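Local coordinates for Cow rumen GH26 endo-mannanase (Metagenome, PDB 6UEH), which probably hydrolyses internal beta-1,4-mannosidic linkages of mannans such as galactomannan, as an endo-mannanase of glycoside hydrolase family 26 carrying an accessory domain, at residues Gln78-Ser81 and Asp86-Tyr89; Asp184-Phe189 and Ala201-Asp206. One frame throughout, in Å; residues are numbered along the deposited sequence.

Interaction 1: Gln78-Ser81 and Asp86-Tyr89; sequences QTIS and DYQY
Ile80 faces Tyr87 and Tyr89 of the neighbouring antiparallel strand, and its branch at CB decides what it touches. From CB the chain forks: with CG1 anti to the backbone N (chi1 -172°), CG2 is left between N and the carbonyl carbon, turned to the partner strand. Ile80 CG2 lies 3.6 Å from Tyr87 O and 3.8 Å from both Tyr87 CB and Tyr89 CE1, meeting the Tyr89 ring obliquely as the two side chains cross. The other arm, CG1 to CD1, is extended and runs on away from the partner strand. The Ile80 side chain also packs on Phe116 of strand 110-117 and Phe102 of strand 97-107.

The two strands, 76-82 and 85-94, form a beta hairpin in the CBM6-like domain, where 85-94 is an outermost strand of a four-stranded antiparallel sheet. Gln78 with Tyr89 and Ile80 with Tyr87 are its hydrogen-bonded pairs; in the second, Tyr87 N donates to Ile80 O at 2.7 Å and Ile80 N to Tyr87 O at 2.9 Å.

Thr79 and Ser81 point to the other face. Thr79 CG2 rests 3.9 Å from Asp86 CB, while its OG1 bonds to Ile119 O. Ser81 OG lies 2.9 Å from Asp86 OD1 and also has Ile85 O within reach. The same OD1 forms a salt bridge with Lys117 on the adjoining strand 110-117.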
# COMPACT_ATOMS: atom_id res chain seq x y z
N GLN A 78 -13.71 -10.24 15.70
CA GLN A 78 -13.71 -11.69 15.59
C GLN A 78 -12.46 -12.13 14.84
O GLN A 78 -11.83 -11.33 14.14
CB GLN A 78 -14.96 -12.20 14.88
CG GLN A 78 -16.26 -11.82 15.57
CD GLN A 78 -16.37 -12.39 16.97
OE1 GLN A 78 -15.96 -13.52 17.22
NE2 GLN A 78 -16.92 -11.60 17.89
N THR A 79 -12.10 -13.40 14.98
CA THR A 79 -10.88 -13.90 14.36
C THR A 79 -11.10 -15.22 13.63
O THR A 79 -11.47 -16.22 14.24
CB THR A 79 -9.76 -14.09 15.40
OG1 THR A 79 -9.40 -12.81 15.95
CG2 THR A 79 -8.54 -14.73 14.77
N ILE A 80 -10.88 -15.21 12.32
CA ILE A 80 -10.85 -16.45 11.56
C ILE A 80 -9.39 -16.84 11.38
O ILE A 80 -8.51 -15.98 11.23
CB ILE A 80 -11.58 -16.33 10.20
CG1 ILE A 80 -11.69 -17.71 9.53
CG2 ILE A 80 -10.89 -15.31 9.29
CD1 ILE A 80 -12.58 -17.73 8.31
N SER A 81 -9.11 -18.14 11.42
CA SER A 81 -7.75 -18.61 11.41
C SER A 81 -7.58 -19.81 10.48
O SER A 81 -8.39 -20.74 10.50
CB SER A 81 -7.31 -18.98 12.83
OG SER A 81 -5.98 -19.47 12.85
N ASP A 86 -3.76 -15.93 11.68
CA ASP A 86 -5.00 -15.28 12.10
C ASP A 86 -5.39 -14.11 11.20
O ASP A 86 -4.53 -13.35 10.75
CB ASP A 86 -4.89 -14.78 13.54
CG ASP A 86 -4.74 -15.90 14.55
OD1 ASP A 86 -4.97 -17.07 14.19
OD2 ASP A 86 -4.40 -15.59 15.71
N TYR A 87 -6.69 -13.96 10.97
CA TYR A 87 -7.23 -12.81 10.26
C TYR A 87 -8.36 -12.19 11.07
O TYR A 87 -9.30 -12.88 11.46
CB TYR A 87 -7.73 -13.21 8.87
CG TYR A 87 -6.74 -14.03 8.08
CD1 TYR A 87 -5.73 -13.43 7.35
CD2 TYR A 87 -6.84 -15.42 8.05
CE1 TYR A 87 -4.82 -14.18 6.62
CE2 TYR A 87 -5.94 -16.18 7.31
CZ TYR A 87 -4.93 -15.55 6.60
OH TYR A 87 -4.03 -16.30 5.87
N GLN A 88 -8.27 -10.88 11.32
CA GLN A 88 -9.22 -10.20 12.20
C GLN A 88 -10.32 -9.46 11.44
O GLN A 88 -10.06 -8.78 10.45
CB GLN A 88 -8.49 -9.22 13.12
CG GLN A 88 -7.66 -9.87 14.22
CD GLN A 88 -6.33 -10.39 13.72
OE1 GLN A 88 -5.76 -9.87 12.76
NE2 GLN A 88 -5.82 -11.43 14.37
N TYR A 89 -11.55 -9.60 11.93
CA TYR A 89 -12.71 -8.93 11.34
C TYR A 89 -13.62 -8.37 12.43
O TYR A 89 -13.83 -9.01 13.46
CB TYR A 89 -13.49 -9.88 10.44
CG TYR A 89 -12.74 -10.29 9.19
CD1 TYR A 89 -11.86 -11.36 9.20
CD2 TYR A 89 -12.91 -9.58 8.01
CE1 TYR A 89 -11.16 -11.73 8.06
CE2 TYR A 89 -12.22 -9.94 6.86
CZ TYR A 89 -11.35 -11.01 6.90
OH TYR A 89 -10.66 -11.37 5.76

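Interaction 2: Asp184-Phe189 and Ala201-Asp206; sequences DYELEF and AIRGFD
Arg203 reaches from strand 202-206 to the turn that leads into helix 187-196 and to Phe189 in its first turn; its guanidinium is held at an edge by Glu186 and over a face by Phe189. Glu186 is gripped end-on by two nitrogens, one to each carboxylate oxygen. The shorter and straighter arm runs from Arg203 NH1 to Glu186 OE2, 2.8 Å and nearly straight at 169°, lying close to the guanidinium plane and meeting OE2 on its syn side. The second, from Arg203 NH2 at 3.1 Å, meets Glu186 OE1 from above the carboxylate plane, in keeping with a 43° turn between the two flat groups. Phe189 covers one guanidinium face in a nearly parallel stack, the two planes 14° apart; Arg203 CZ stands 3.8 Å from the Phe189 ring centroid, a cation-pi contact. Arg203 CG and CD lie against Phe189 CZ and CE2, with Arg203 CD 3.5 Å from Phe189 CZ.

An extended chain, with CG anti to the backbone N, carries the guanidinium this far from the strand. Outside the pair, Arg203 NH2 also bridges to Glu175, while Glu186 OE2 is shared with Arg231. Asp184 holds the backbone of Glu186: its OD1 accepts from Glu186 N at 3.2 Å, a capping bond within the type I turn that leads into the helix. The contact thereby ties this turn and the first turn of the helix to the following strand in a beta-alpha-beta unit of the GH26 TIM barrel.

With two carboxylates and an aromatic face around Arg203, and a second arginine on Glu186, the charges form a small network in which each ion is probably stabilised by its neighbours, and Arg203 and Glu186 most likely stay charged.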
# COMPACT_ATOMS: atom_id res chain seq x y z
N ASP A 184 28.13 8.06 -7.88
CA ASP A 184 27.74 6.93 -8.72
C ASP A 184 26.28 6.53 -8.49
O ASP A 184 25.97 5.66 -7.68
CB ASP A 184 28.66 5.73 -8.46
CG ASP A 184 28.32 4.54 -9.33
OD1 ASP A 184 27.67 4.72 -10.38
OD2 ASP A 184 28.71 3.41 -8.96
N TYR A 185 25.38 7.16 -9.24
CA TYR A 185 23.94 6.91 -9.10
C TYR A 185 23.51 5.57 -9.68
O TYR A 185 22.37 5.16 -9.52
CB TYR A 185 23.14 8.03 -9.76
CG TYR A 185 23.31 9.37 -9.10
CD1 TYR A 185 22.51 9.75 -8.03
CD2 TYR A 185 24.28 10.27 -9.55
CE1 TYR A 185 22.67 10.97 -7.42
CE2 TYR A 185 24.44 11.50 -8.94
CZ TYR A 185 23.63 11.84 -7.88
OH TYR A 185 23.78 13.07 -7.27
N GLU A 186 24.43 4.89 -10.36
CA GLU A 186 24.08 3.66 -11.06
C GLU A 186 24.41 2.40 -10.26
O GLU A 186 24.05 1.30 -10.67
CB GLU A 186 24.79 3.61 -12.41
CG GLU A 186 24.58 4.85 -13.26
CD GLU A 186 23.11 5.19 -13.45
OE1 GLU A 186 22.76 6.38 -13.36
OE2 GLU A 186 22.31 4.26 -13.68
N LEU A 187 25.08 2.57 -9.12
CA LEU A 187 25.56 1.45 -8.31
C LEU A 187 24.48 0.40 -8.04
O LEU A 187 24.65 -0.77 -8.37
CB LEU A 187 26.12 1.97 -6.98
CG LEU A 187 26.97 1.02 -6.13
CD1 LEU A 187 27.95 1.82 -5.28
CD2 LEU A 187 26.12 0.13 -5.23
N GLU A 188 23.37 0.83 -7.43
CA GLU A 188 22.27 -0.08 -7.11
C GLU A 188 21.74 -0.79 -8.35
O GLU A 188 21.38 -1.96 -8.30
CB GLU A 188 21.13 0.67 -6.42
CG GLU A 188 21.31 0.90 -4.93
CD GLU A 188 22.18 2.11 -4.61
OE1 GLU A 188 22.74 2.71 -5.55
OE2 GLU A 188 22.29 2.45 -3.41
N PHE A 189 21.71 -0.07 -9.46
CA PHE A 189 21.14 -0.60 -10.69
C PHE A 189 22.08 -1.60 -11.36
O PHE A 189 21.63 -2.63 -11.87
CB PHE A 189 20.79 0.55 -11.64
CG PHE A 189 19.84 1.54 -11.03
CD1 PHE A 189 20.32 2.59 -10.25
CD2 PHE A 189 18.47 1.40 -11.19
CE1 PHE A 189 19.44 3.49 -9.67
CE2 PHE A 189 17.59 2.29 -10.61
CZ PHE A 189 18.08 3.34 -9.85
N ALA A 201 12.40 -1.87 -14.29
CA ALA A 201 11.68 -1.07 -15.27
C ALA A 201 11.44 0.34 -14.74
O ALA A 201 11.56 1.32 -15.48
CB ALA A 201 10.36 -1.73 -15.64
N ILE A 202 11.10 0.43 -13.46
CA ILE A 202 10.81 1.70 -12.81
C ILE A 202 12.02 2.19 -12.01
O ILE A 202 12.64 1.42 -11.27
CB ILE A 202 9.58 1.57 -11.87
CG1 ILE A 202 8.31 1.34 -12.70
CG2 ILE A 202 9.43 2.80 -10.99
CD1 ILE A 202 7.07 1.11 -11.86
N ARG A 203 12.37 3.46 -12.17
CA ARG A 203 13.44 4.05 -11.38
C ARG A 203 12.86 5.14 -10.47
O ARG A 203 12.07 5.97 -10.92
CB ARG A 203 14.54 4.62 -12.28
CG ARG A 203 15.72 5.23 -11.54
CD ARG A 203 16.93 5.36 -12.47
NE ARG A 203 18.06 6.03 -11.83
CZ ARG A 203 19.33 5.83 -12.18
NH1 ARG A 203 19.63 4.97 -13.14
NH2 ARG A 203 20.30 6.48 -11.55
N GLY A 204 13.25 5.12 -9.20
CA GLY A 204 12.76 6.08 -8.23
C GLY A 204 13.72 7.23 -8.03
O GLY A 204 14.92 7.03 -7.87
N PHE A 205 13.18 8.45 -8.04
CA PHE A 205 13.97 9.65 -7.87
C PHE A 205 13.44 10.47 -6.69
O PHE A 205 12.50 10.06 -6.02
CB PHE A 205 13.95 10.50 -9.14
CG PHE A 205 14.42 9.77 -10.38
CD1 PHE A 205 13.52 9.03 -11.14
CD2 PHE A 205 15.74 9.85 -10.80
CE1 PHE A 205 13.94 8.37 -12.28
CE2 PHE A 205 16.16 9.19 -11.94
CZ PHE A 205 15.26 8.45 -12.68
N ASP A 206 14.05 11.63 -6.46
CA ASP A 206 13.59 12.54 -5.40
C ASP A 206 14.06 13.96 -5.69
O ASP A 206 15.22 14.18 -6.04
CB ASP A 206 14.10 12.09 -4.03
CG ASP A 206 13.24 12.62 -2.89
OD1 ASP A 206 13.24 13.85 -2.66
OD2 ASP A 206 12.57 11.80 -2.22

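Overall arrangement
Interactions 1 and 2 belong to different modules of one chain: residues 78-81 and 86-89 pair in the CBM6-like accessory domain, whereas 184-189 and 201-206 meet in the GH26 barrel. Their centres are 40 Å apart, their nearest atoms about 27 Å, and they lie on opposite sides of the chain's centre, so neither touches the other. Along the sequence they follow in series, interaction 1 closing before interaction 2 opens. They differ in kind: a local hairpin with backbone bonding against a longer link between helix and strand made by side chains. The accessory domain also holds a calcium ion, bound by Glu13, Glu15, Ser37, Gly40 and Asp126, none of them part of either contact.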